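Local coordinates for beta-lactamase-like protein (Novosphingobium pentaromativorans US6-1, PDB 6AUF) that probably hydrolyses beta-lactam antibiotics with the help of two zinc ions, as a metallo-beta-lactamase of the B3-like group, at residues G124-A129 against H159-L164; Q135-G140 against E153-V158; C203-Y208 against Q241-I246. One frame throughout, in Å; residues are numbered along the deposited sequence.

Contact 1 (G124-A129 against H159-L164)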
ATOM      1  N   GLY A 124       5.765  19.210  -2.983  1.00 94.49           N
ATOM      2  CA  GLY A 124       6.763  19.290  -4.022  1.00 94.70           C
ATOM      3  C   GLY A 124       7.383  17.971  -4.438  1.00 89.03           C
ATOM      4  O   GLY A 124       8.236  17.968  -5.333  1.00 97.33           O
ATOM      5  N   ALA A 125       6.987  16.852  -3.834  1.00 78.63           N
ATOM      6  CA  ALA A 125       7.626  15.586  -4.166  1.00 81.16           C
ATOM      7  C   ALA A 125       7.381  15.217  -5.632  1.00 84.62           C
ATOM      8  O   ALA A 125       6.433  15.675  -6.279  1.00 85.61           O
ATOM      9  CB  ALA A 125       7.121  14.462  -3.257  1.00 69.11           C
ATOM     10  N   GLN A 126       8.267  14.387  -6.160  1.00 76.46           N
ATOM     11  CA  GLN A 126       8.000  13.737  -7.430  1.00 74.36           C
ATOM     12  C   GLN A 126       7.358  12.375  -7.195  1.00 72.89           C
ATOM     13  O   GLN A 126       7.495  11.763  -6.131  1.00 71.49           O
ATOM     14  CB  GLN A 126       9.279  13.584  -8.244  1.00 71.32           C
ATOM     15  CG  GLN A 126       9.617  14.801  -9.059  1.00 80.05           C
ATOM     16  CD  GLN A 126      10.912  14.636  -9.801  1.00 83.18           C
ATOM     17  OE1 GLN A 126      11.877  14.091  -9.265  1.00 83.21           O
ATOM     18  NE2 GLN A 126      10.939  15.086 -11.052  1.00 85.38           N
ATOM     19  N   ILE A 127       6.650  11.905  -8.213  1.00 75.00           N
ATOM     20  CA  ILE A 127       5.876  10.672  -8.148  1.00 76.24           C
ATOM     21  C   ILE A 127       6.534   9.625  -9.036  1.00 73.82           C
ATOM     22  O   ILE A 127       6.868   9.903 -10.199  1.00 69.87           O
ATOM     23  CB  ILE A 127       4.419  10.921  -8.571  1.00 72.87           C
ATOM     24  CG1 ILE A 127       3.726  11.818  -7.537  1.00 75.12           C
ATOM     25  CG2 ILE A 127       3.694   9.607  -8.799  1.00 53.58           C
ATOM     26  CD1 ILE A 127       2.453  12.445  -8.034  1.00 75.63           C
ATOM     27  N   ALA A 128       6.728   8.426  -8.485  1.00 67.44           N
ATOM     28  CA  ALA A 128       7.249   7.287  -9.226  1.00 62.77           C
ATOM     29  C   ALA A 128       6.273   6.132  -9.091  1.00 67.28           C
ATOM     30  O   ALA A 128       5.636   5.979  -8.043  1.00 64.10           O
ATOM     31  CB  ALA A 128       8.633   6.863  -8.727  1.00 53.52           C
ATOM     32  N   ALA A 129       6.154   5.325 -10.148  1.00 66.50           N
ATOM     33  CA  ALA A 129       5.156   4.262 -10.161  1.00 56.71           C
ATOM     34  C   ALA A 129       5.503   3.225 -11.222  1.00 57.81           C
ATOM     35  O   ALA A 129       6.216   3.512 -12.188  1.00 60.28           O
ATOM     36  CB  ALA A 129       3.754   4.828 -10.399  1.00 50.47           C
ATOM     37  N   HIS A 159       0.821  13.583 -12.674  1.00 80.60           N
ATOM     38  CA  HIS A 159       1.832  13.201 -13.652  1.00 74.35           C
ATOM     39  C   HIS A 159       2.884  12.327 -12.983  1.00 83.68           C
ATOM     40  O   HIS A 159       3.416  12.687 -11.925  1.00 87.29           O
ATOM     41  CB  HIS A 159       2.504  14.412 -14.291  1.00 73.51           C
ATOM     42  CG  HIS A 159       3.581  14.047 -15.266  1.00 93.42           C
ATOM     43  ND1 HIS A 159       3.388  13.131 -16.279  1.00 98.89           N
ATOM     44  CD2 HIS A 159       4.865  14.462 -15.377  1.00 99.15           C
ATOM     45  CE1 HIS A 159       4.505  12.998 -16.971  1.00100.06           C
ATOM     46  NE2 HIS A 159       5.416  13.796 -16.446  1.00100.42           N
ATOM     47  N   VAL A 160       3.180  11.185 -13.603  1.00 75.10           N
ATOM     48  CA  VAL A 160       4.193  10.258 -13.111  1.00 67.08           C
ATOM     49  C   VAL A 160       5.543  10.688 -13.675  1.00 80.90           C
ATOM     50  O   VAL A 160       5.778  10.610 -14.886  1.00 87.80           O
ATOM     51  CB  VAL A 160       3.864   8.814 -13.494  1.00 66.42           C
ATOM     52  CG1 VAL A 160       5.028   7.901 -13.156  1.00 69.59           C
ATOM     53  CG2 VAL A 160       2.609   8.357 -12.771  1.00 69.78           C
ATOM     54  N   ALA A 161       6.437  11.133 -12.787  1.00 80.85           N
ATOM     55  CA  ALA A 161       7.726  11.674 -13.204  1.00 83.83           C
ATOM     56  C   ALA A 161       8.701  10.568 -13.573  1.00 82.70           C
ATOM     57  O   ALA A 161       9.409  10.662 -14.582  1.00 86.51           O
ATOM     58  CB  ALA A 161       8.312  12.542 -12.093  1.00 89.91           C
ATOM     59  N   ARG A 162       8.762   9.518 -12.757  1.00 74.90           N
ATOM     60  CA  ARG A 162       9.588   8.353 -13.041  1.00 71.54           C
ATOM     61  C   ARG A 162       8.697   7.127 -13.118  1.00 67.30           C
ATOM     62  O   ARG A 162       8.037   6.762 -12.137  1.00 64.68           O
ATOM     63  CB  ARG A 162      10.673   8.148 -11.980  1.00 68.57           C
ATOM     64  CG  ARG A 162      11.650   7.063 -12.398  1.00 63.08           C
ATOM     65  CD  ARG A 162      12.659   6.664 -11.342  1.00 62.50           C
ATOM     66  NE  ARG A 162      13.350   5.457 -11.780  1.00 68.09           N
ATOM     67  CZ  ARG A 162      13.977   4.599 -10.988  1.00 72.17           C
ATOM     68  NH1 ARG A 162      14.557   3.520 -11.514  1.00 77.27           N
ATOM     69  NH2 ARG A 162      14.014   4.808  -9.682  1.00 64.04           N
ATOM     70  N   VAL A 163       8.677   6.481 -14.266  1.00 68.14           N
ATOM     71  CA  VAL A 163       7.857   5.293 -14.429  1.00 68.51           C
ATOM     72  C   VAL A 163       8.757   4.066 -14.360  1.00 67.02           C
ATOM     73  O   VAL A 163       9.818   4.017 -14.997  1.00 68.46           O
ATOM     74  CB  VAL A 163       7.038   5.364 -15.726  1.00 60.08           C
ATOM     75  CG1 VAL A 163       7.540   6.506 -16.582  1.00 67.68           C
ATOM     76  CG2 VAL A 163       7.033   4.035 -16.426  1.00 53.23           C
ATOM     77  N   LEU A 164       8.358   3.103 -13.537  1.00 60.54           N
ATOM     78  CA  LEU A 164       9.239   2.065 -13.034  1.00 63.99           C
ATOM     79  C   LEU A 164       8.886   0.707 -13.628  1.00 62.70           C
ATOM     80  O   LEU A 164       7.744   0.449 -14.026  1.00 61.53           O
ATOM     81  CB  LEU A 164       9.155   1.977 -11.502  1.00 52.77           C
ATOM     82  CG  LEU A 164       9.435   3.188 -10.627  1.00 57.07           C
ATOM     83  CD1 LEU A 164       9.059   2.857  -9.193  1.00 54.53           C
ATOM     84  CD2 LEU A 164      10.894   3.627 -10.697  1.00 64.73           C
TER
HETATM   85  O   HOH W   1       5.651  13.655 -10.352  1.00 87.27           O
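A beta-alpha-beta unit closes where Ala128 and Ala129 of strand 126-130 pair in parallel with Arg162 and Val163 of strand 162-164, an outermost strand of the larger sheet; helix 131-139 lies between them in the chain. The short segment axes run 17° apart and approach to 4.7 Å. Ala129 N gives its hydrogen to Arg162 O (3.1 Å) and Ala129 O receives Leu164 N, so Ala129 is gripped through both backbone polar atoms. Two residues earlier, Ile127 O accepts two donors: Arg162 N at 3.2 Å, nearly straight at 169°, and Ala161 N at 2.9 Å, more bent. Helix-like backbone torsions at Ala161 place its own N-H and that of Arg162 within reach of that oxygen. A water spans Ile127 N and His159 O.

Side chains divide by face. Ala128 CB meets Arg162 CB at 4.0 Å and Leu164 CD1. On the other face of the sheet, Ala129 CB lies 4.3 Å from Val160 CG1. The extended Arg162 chain leads its guanidinium away to Ser169 O, and Leu164 CD2 sits over one face of that group. Backbone bonds therefore fix the register, while small alanine side chains let apolar neighbours pack near the main chain.

Contact 2 (Q135-G140 against E153-V158)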
ATOM      1  N   GLN A 135      -1.091   4.593 -16.399  1.00 67.12           N
ATOM      2  CA  GLN A 135      -2.275   5.089 -17.098  1.00 73.41           C
ATOM      3  C   GLN A 135      -3.343   5.576 -16.124  1.00 73.32           C
ATOM      4  O   GLN A 135      -3.853   6.692 -16.261  1.00 83.23           O
ATOM      5  CB  GLN A 135      -2.840   4.006 -18.012  1.00 82.13           C
ATOM      6  CG  GLN A 135      -2.125   3.918 -19.329  1.00 96.72           C
ATOM      7  CD  GLN A 135      -2.453   5.083 -20.239  1.00107.24           C
ATOM      8  OE1 GLN A 135      -1.618   5.524 -21.035  1.00111.51           O
ATOM      9  NE2 GLN A 135      -3.684   5.581 -20.137  1.00107.09           N
ATOM     10  N   VAL A 136      -3.717   4.746 -15.148  1.00 67.07           N
ATOM     11  CA  VAL A 136      -4.726   5.162 -14.172  1.00 67.09           C
ATOM     12  C   VAL A 136      -4.262   6.407 -13.422  1.00 60.89           C
ATOM     13  O   VAL A 136      -4.981   7.408 -13.340  1.00 67.80           O
ATOM     14  CB  VAL A 136      -5.047   4.013 -13.199  1.00 60.84           C
ATOM     15  CG1 VAL A 136      -5.867   4.535 -12.028  1.00 52.05           C
ATOM     16  CG2 VAL A 136      -5.777   2.866 -13.925  1.00 51.53           C
ATOM     17  N   LEU A 137      -3.049   6.362 -12.868  1.00 66.30           N
ATOM     18  CA  LEU A 137      -2.522   7.491 -12.102  1.00 70.51           C
ATOM     19  C   LEU A 137      -2.589   8.800 -12.885  1.00 74.05           C
ATOM     20  O   LEU A 137      -2.953   9.842 -12.332  1.00 83.26           O
ATOM     21  CB  LEU A 137      -1.082   7.199 -11.682  1.00 63.72           C
ATOM     22  CG  LEU A 137      -0.879   6.821 -10.225  1.00 61.69           C
ATOM     23  CD1 LEU A 137      -2.114   6.127  -9.712  1.00 62.81           C
ATOM     24  CD2 LEU A 137       0.349   5.946 -10.071  1.00 60.67           C
ATOM     25  N   GLU A 138      -2.235   8.772 -14.168  1.00 70.96           N
ATOM     26  CA  GLU A 138      -2.216   9.992 -14.964  1.00 73.54           C
ATOM     27  C   GLU A 138      -3.587  10.359 -15.521  1.00 74.25           C
ATOM     28  O   GLU A 138      -3.728  11.415 -16.146  1.00 71.30           O
ATOM     29  CB  GLU A 138      -1.182   9.863 -16.092  1.00 59.82           C
ATOM     30  CG  GLU A 138       0.249   9.808 -15.563  1.00 67.14           C
ATOM     31  CD  GLU A 138       1.315   9.917 -16.636  1.00 77.79           C
ATOM     32  OE1 GLU A 138       1.066   9.495 -17.786  1.00 81.85           O
ATOM     33  OE2 GLU A 138       2.416  10.418 -16.325  1.00 81.94           O
ATOM     34  N   SER A 139      -4.603   9.530 -15.286  1.00 75.02           N
ATOM     35  CA  SER A 139      -5.955   9.810 -15.741  1.00 78.02           C
ATOM     36  C   SER A 139      -6.982   9.826 -14.622  1.00 81.64           C
ATOM     37  O   SER A 139      -8.066  10.381 -14.818  1.00 79.41           O
ATOM     38  CB  SER A 139      -6.399   8.775 -16.788  1.00 78.66           C
ATOM     39  OG  SER A 139      -6.742   7.546 -16.169  1.00 77.61           O
ATOM     40  N   GLY A 140      -6.676   9.243 -13.464  1.00 81.54           N
ATOM     41  CA  GLY A 140      -7.605   9.174 -12.359  1.00 83.42           C
ATOM     42  C   GLY A 140      -8.672   8.112 -12.482  1.00 87.25           C
ATOM     43  O   GLY A 140      -9.280   7.749 -11.467  1.00 88.25           O
ATOM     44  N   GLU A 153     -14.842   4.333  -8.025  1.00100.41           N
ATOM     45  CA  GLU A 153     -14.812   5.716  -8.484  1.00101.16           C
ATOM     46  C   GLU A 153     -13.371   6.179  -8.694  1.00 99.29           C
ATOM     47  O   GLU A 153     -12.409   5.505  -8.321  1.00 90.55           O
ATOM     48  CB  GLU A 153     -15.517   6.624  -7.472  1.00107.38           C
ATOM     49  CG  GLU A 153     -15.023   6.418  -6.044  1.00108.32           C
ATOM     50  CD  GLU A 153     -15.131   7.665  -5.198  1.00123.35           C
ATOM     51  OE1 GLU A 153     -16.268   8.096  -4.907  1.00131.98           O
ATOM     52  OE2 GLU A 153     -14.073   8.224  -4.832  1.00126.67           O
ATOM     53  N   GLY A 154     -13.230   7.364  -9.291  1.00106.36           N
ATOM     54  CA  GLY A 154     -11.933   7.899  -9.640  1.00104.07           C
ATOM     55  C   GLY A 154     -11.419   8.916  -8.633  1.00100.51           C
ATOM     56  O   GLY A 154     -12.021   9.173  -7.594  1.00108.48           O
ATOM     57  N   PHE A 155     -10.275   9.501  -8.970  1.00 91.60           N
ATOM     58  CA  PHE A 155      -9.629  10.489  -8.116  1.00 81.53           C
ATOM     59  C   PHE A 155      -8.840  11.439  -8.997  1.00 81.20           C
ATOM     60  O   PHE A 155      -8.672  11.199 -10.198  1.00 89.18           O
ATOM     61  CB  PHE A 155      -8.719   9.825  -7.081  1.00 68.24           C
ATOM     62  CG  PHE A 155      -7.693   8.940  -7.679  1.00 69.32           C
ATOM     63  CD1 PHE A 155      -7.990   7.619  -7.970  1.00 72.75           C
ATOM     64  CD2 PHE A 155      -6.429   9.427  -7.972  1.00 75.50           C
ATOM     65  CE1 PHE A 155      -7.037   6.785  -8.542  1.00 74.41           C
ATOM     66  CE2 PHE A 155      -5.469   8.606  -8.536  1.00 77.73           C
ATOM     67  CZ  PHE A 155      -5.774   7.277  -8.825  1.00 77.73           C
ATOM     68  N   PRO A 156      -8.332  12.528  -8.433  1.00 85.56           N
ATOM     69  CA  PRO A 156      -7.723  13.565  -9.265  1.00 92.68           C
ATOM     70  C   PRO A 156      -6.384  13.106  -9.811  1.00 84.60           C
ATOM     71  O   PRO A 156      -5.540  12.579  -9.071  1.00 75.71           O
ATOM     72  CB  PRO A 156      -7.568  14.753  -8.304  1.00 87.69           C
ATOM     73  CG  PRO A 156      -7.444  14.138  -6.980  1.00 95.05           C
ATOM     74  CD  PRO A 156      -8.239  12.849  -7.000  1.00 95.16           C
ATOM     75  N   PRO A 157      -6.158  13.300 -11.104  1.00 83.20           N
ATOM     76  CA  PRO A 157      -4.959  12.752 -11.746  1.00 84.43           C
ATOM     77  C   PRO A 157      -3.682  13.422 -11.262  1.00 84.67           C
ATOM     78  O   PRO A 157      -3.681  14.411 -10.528  1.00 81.84           O
ATOM     79  CB  PRO A 157      -5.195  13.024 -13.235  1.00 82.57           C
ATOM     80  CG  PRO A 157      -6.656  13.288 -13.357  1.00 86.84           C
ATOM     81  CD  PRO A 157      -7.071  13.918 -12.075  1.00 86.49           C
ATOM     82  N   VAL A 158      -2.569  12.847 -11.725  1.00 80.30           N
ATOM     83  CA  VAL A 158      -1.223  13.287 -11.387  1.00 75.14           C
ATOM     84  C   VAL A 158      -0.317  12.898 -12.547  1.00 86.72           C
ATOM     85  O   VAL A 158      -0.634  11.995 -13.326  1.00 93.25           O
ATOM     86  CB  VAL A 158      -0.737  12.637 -10.072  1.00 68.86           C
ATOM     87  CG1 VAL A 158       0.379  11.659 -10.351  1.00 67.34           C
ATOM     88  CG2 VAL A 158      -0.299  13.691  -9.078  1.00 77.00           C
TER
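Phe155 meets the end of helix 131-139 with its ring, which reaches Leu137 and Gly140. Its CG stands between the backbone N and the carbonyl carbon (chi1 56°), and this torsion brings the ring against Gly140 and Leu137, with Gly140 O over one face, 3.7 Å from Phe155 CD1. At the edge, near the ring plane, Leu137 CD1 touches Phe155 CZ at 3.9 Å; the two side chains cross obliquely. Val136 CG1 adds a further apolar contact with Phe155 CZ at 4.2 Å.

Two backbone hydrogen bonds frame this packing. Phe155 N donates to Gly140 O (3.2 Å), the same oxygen that lies over its ring, and Val158 N donates to Leu137 O (3.1 Å). Gly140 is the first residue to leave helical torsions, with a phi of 78°, and its CA makes a close CH...O approach to Phe155 O. Between the two bonds, the Pro157 ring lies along the last turn, CB against Glu138 O (3.6 Å) and CG against Ser139 O (3.5 Å).

Glu138 touches the loop with its aliphatic part: CG, anti to the carbonyl carbon, lies 3.3 Å from Val158 O. Beyond CG the chain is extended and carries the carboxylate to a salt bridge with Arg134. His110, on the short helix 110-113 beside zinc ligands, also touches Phe155. The irregular loop is thus held by Leu137 O of the helix and Gly140 O just beyond it, which accept the N-H groups of Val158 and Phe155, and by an aromatic ring with one face against Gly140 O.

Contact 3 (C203-Y208 against Q241-I246)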
ATOM      1  N   CYS A 203      18.739  -4.914  12.152  1.00 88.70           N
ATOM      2  CA  CYS A 203      18.126  -4.510  10.897  1.00 76.92           C
ATOM      3  C   CYS A 203      17.092  -5.536  10.481  1.00 73.66           C
ATOM      4  O   CYS A 203      17.261  -6.736  10.712  1.00 80.74           O
ATOM      5  CB  CYS A 203      19.173  -4.345   9.801  1.00 74.74           C
ATOM      6  SG  CYS A 203      20.385  -3.039  10.137  1.00 87.23           S
ATOM      7  N   ARG A 204      16.015  -5.047   9.887  1.00 65.01           N
ATOM      8  CA  ARG A 204      14.905  -5.869   9.456  1.00 63.11           C
ATOM      9  C   ARG A 204      14.454  -5.360   8.103  1.00 76.19           C
ATOM     10  O   ARG A 204      14.542  -4.162   7.815  1.00 84.94           O
ATOM     11  CB  ARG A 204      13.720  -5.809  10.431  1.00 68.22           C
ATOM     12  CG  ARG A 204      14.072  -6.075  11.865  1.00 73.20           C
ATOM     13  CD  ARG A 204      14.596  -7.479  12.047  1.00 77.18           C
ATOM     14  NE  ARG A 204      14.391  -7.888  13.427  1.00 96.01           N
ATOM     15  CZ  ARG A 204      15.032  -8.882  14.022  1.00 96.53           C
ATOM     16  NH1 ARG A 204      15.943  -9.574  13.349  1.00 90.01           N
ATOM     17  NH2 ARG A 204      14.761  -9.173  15.291  1.00 95.82           N
ATOM     18  N   MET A 205      13.968  -6.272   7.278  1.00 64.51           N
ATOM     19  CA  MET A 205      13.368  -5.886   6.021  1.00 61.04           C
ATOM     20  C   MET A 205      11.888  -5.628   6.244  1.00 61.09           C
ATOM     21  O   MET A 205      11.175  -6.480   6.779  1.00 63.97           O
ATOM     22  CB  MET A 205      13.575  -6.968   4.971  1.00 54.97           C
ATOM     23  CG  MET A 205      15.018  -7.218   4.668  1.00 59.40           C
ATOM     24  SD  MET A 205      15.793  -5.769   3.939  1.00 70.17           S
ATOM     25  CE  MET A 205      14.713  -5.466   2.533  1.00 61.78           C
ATOM     26  N   ILE A 206      11.446  -4.461   5.860  1.00 61.61           N
ATOM     27  CA  ILE A 206      10.034  -4.124   5.861  1.00 59.19           C
ATOM     28  C   ILE A 206       9.465  -4.384   4.471  1.00 62.97           C
ATOM     29  O   ILE A 206      10.101  -4.111   3.443  1.00 56.78           O
ATOM     30  CB  ILE A 206       9.840  -2.665   6.313  1.00 61.00           C
ATOM     31  CG1 ILE A 206      10.184  -2.562   7.798  1.00 67.21           C
ATOM     32  CG2 ILE A 206       8.415  -2.196   6.065  1.00 58.07           C
ATOM     33  CD1 ILE A 206      10.583  -1.208   8.234  1.00 75.49           C
ATOM     34  N   ALA A 207       8.275  -4.965   4.441  1.00 59.90           N
ATOM     35  CA  ALA A 207       7.553  -5.229   3.207  1.00 56.02           C
ATOM     36  C   ALA A 207       6.198  -4.548   3.313  1.00 53.51           C
ATOM     37  O   ALA A 207       5.358  -4.954   4.119  1.00 58.99           O
ATOM     38  CB  ALA A 207       7.402  -6.731   2.966  1.00 51.96           C
ATOM     39  N   TYR A 208       5.999  -3.495   2.520  1.00 52.08           N
ATOM     40  CA  TYR A 208       4.687  -2.878   2.352  1.00 53.71           C
ATOM     41  C   TYR A 208       3.975  -3.625   1.217  1.00 59.57           C
ATOM     42  O   TYR A 208       3.972  -3.217   0.048  1.00 55.66           O
ATOM     43  CB  TYR A 208       4.839  -1.385   2.086  1.00 52.04           C
ATOM     44  CG  TYR A 208       3.542  -0.602   2.128  1.00 55.51           C
ATOM     45  CD1 TYR A 208       2.643  -0.751   3.189  1.00 49.08           C
ATOM     46  CD2 TYR A 208       3.221   0.307   1.113  1.00 54.30           C
ATOM     47  CE1 TYR A 208       1.450  -0.041   3.227  1.00 45.78           C
ATOM     48  CE2 TYR A 208       2.030   1.021   1.141  1.00 50.18           C
ATOM     49  CZ  TYR A 208       1.151   0.840   2.200  1.00 55.56           C
ATOM     50  OH  TYR A 208      -0.023   1.546   2.235  1.00 59.78           O
ATOM     51  N   GLN A 241       7.217 -14.044  -1.774  1.00 43.79           N
ATOM     52  CA  GLN A 241       8.665 -14.159  -1.764  1.00 45.20           C
ATOM     53  C   GLN A 241       9.369 -12.855  -1.436  1.00 44.77           C
ATOM     54  O   GLN A 241      10.605 -12.818  -1.464  1.00 51.98           O
ATOM     55  CB  GLN A 241       9.156 -14.681  -3.122  1.00 45.97           C
ATOM     56  CG  GLN A 241       9.146 -16.189  -3.206  1.00 56.64           C
ATOM     57  CD  GLN A 241       8.717 -16.665  -4.553  1.00 80.63           C
ATOM     58  OE1 GLN A 241       7.541 -16.994  -4.761  1.00 93.33           O
ATOM     59  NE2 GLN A 241       9.659 -16.695  -5.498  1.00 76.25           N
ATOM     60  N   LEU A 242       8.626 -11.790  -1.158  1.00 46.38           N
ATOM     61  CA  LEU A 242       9.232 -10.538  -0.712  1.00 48.64           C
ATOM     62  C   LEU A 242      10.134 -10.787   0.495  1.00 47.68           C
ATOM     63  O   LEU A 242       9.775 -11.578   1.380  1.00 52.24           O
ATOM     64  CB  LEU A 242       8.149  -9.527  -0.322  1.00 45.93           C
ATOM     65  CG  LEU A 242       7.102  -9.156  -1.363  1.00 48.55           C
ATOM     66  CD1 LEU A 242       6.102  -8.149  -0.806  1.00 42.02           C
ATOM     67  CD2 LEU A 242       7.804  -8.623  -2.641  1.00 45.81           C
ATOM     68  N   PRO A 243      11.295 -10.138   0.574  1.00 50.13           N
ATOM     69  CA  PRO A 243      11.994 -10.054   1.864  1.00 51.33           C
ATOM     70  C   PRO A 243      11.084  -9.342   2.850  1.00 58.47           C
ATOM     71  O   PRO A 243      10.596  -8.242   2.583  1.00 62.74           O
ATOM     72  CB  PRO A 243      13.256  -9.251   1.540  1.00 52.00           C
ATOM     73  CG  PRO A 243      12.924  -8.499   0.304  1.00 51.43           C
ATOM     74  CD  PRO A 243      11.943  -9.326  -0.468  1.00 52.05           C
ATOM     75  N   CYS A 244      10.815 -10.001   3.980  1.00 61.11           N
ATOM     76  CA  CYS A 244       9.643  -9.642   4.763  1.00 71.45           C
ATOM     77  C   CYS A 244       9.823 -10.031   6.231  1.00 71.62           C
ATOM     78  O   CYS A 244       9.245 -10.989   6.726  1.00 78.06           O
ATOM     79  CB  CYS A 244       8.411 -10.323   4.166  1.00 81.47           C
ATOM     80  SG  CYS A 244       6.795  -9.975   4.883  1.00 74.67           S
ATOM     81  N   ASP A 245      10.657  -9.278   6.951  1.00 70.70           N
ATOM     82  CA  ASP A 245      10.692  -9.398   8.408  1.00 59.71           C
ATOM     83  C   ASP A 245       9.458  -8.769   9.041  1.00 61.10           C
ATOM     84  O   ASP A 245       8.879  -9.327   9.985  1.00 63.30           O
ATOM     85  CB  ASP A 245      11.948  -8.740   8.959  1.00 61.67           C
ATOM     86  CG  ASP A 245      13.188  -9.555   8.705  1.00 65.73           C
ATOM     87  OD1 ASP A 245      13.229 -10.735   9.131  1.00 62.99           O
ATOM     88  OD2 ASP A 245      14.120  -9.004   8.085  1.00 70.68           O
ATOM     89  N   ILE A 246       9.043  -7.610   8.538  1.00 55.29           N
ATOM     90  CA  ILE A 246       7.927  -6.866   9.110  1.00 61.20           C
ATOM     91  C   ILE A 246       6.928  -6.585   8.000  1.00 59.61           C
ATOM     92  O   ILE A 246       7.197  -5.771   7.108  1.00 61.55           O
ATOM     93  CB  ILE A 246       8.387  -5.561   9.775  1.00 56.92           C
ATOM     94  CG1 ILE A 246       9.256  -5.874  10.989  1.00 54.38           C
ATOM     95  CG2 ILE A 246       7.186  -4.715  10.153  1.00 52.76           C
ATOM     96  CD1 ILE A 246       9.993  -4.672  11.503  1.00 67.07           C
TER
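The carboxylate of Asp245 receives Met205 N at OD2 (2.9 Å), through the anti lone pair, the one pointing away from the other oxygen; the bond is almost straight at 177°. Beside it the guanidinium of Arg204 is turned 42° from the carboxylate plane, and the two side chains cross at about a right angle. Their charged atoms do not meet, Arg204 NH1 and Asp245 OD1 being 5.1 Å apart, so any attraction between them is at most long-range; the actual touch is aliphatic, Arg204 CB on Asp245 CB at 3.7 Å. CG of Asp245 sits anti to its own carbonyl carbon (chi1 -74°), which directs the carboxylate back to the strand's N-H.

Met205 O accepts Ile246 N (3.0 Å) and, weakly, Asp245 N. Next along, Ala207 N reaches Ile246 O at 3.0 Å. These bonds start the parallel pairing of strand 203-208 with the edge strand 246-248 of the second sheet of the metallo-beta-lactamase fold, and helix 226-241 makes the connection between the two strands, a beta-alpha-beta crossover.

Ile206 and Ile246 lie side by side and point the same way, CG1 of the former 4.0 Å from CB of the latter, with Tyr50 touching both. On the other side of strand 203-208, Met205, bent at chi2 and chi3, folds its CG and CE against the Pro243 ring at CB and CG. Ala207 CB packs on Cys244 SG (3.8 Å), whose disulfide to Cys273 ties this loop to helix 272-292.

In the fold
Contact 2 is nested within the chain loop that contact 1 closes, and the two touch, their centres 13 Å apart. Glu138 OE2 of contact 2 lies 2.9 Å from Val160 N of contact 1, a probable hydrogen bond, and Leu137 CD2 packs 3.6 Å from Ala129 CB. Contact 3 touches neither: its centre is about 24 Å from that of contact 1 and 29 Å from that of contact 2, across the chain's centre. Toward the two-zinc site, the side chain of Phe155 in contact 2 comes to about 6 Å from that of His109 and about 9 Å from a zinc ion; that of Ala129 in contact 1 is about 10 Å from that of His107. Contact 3 is remote.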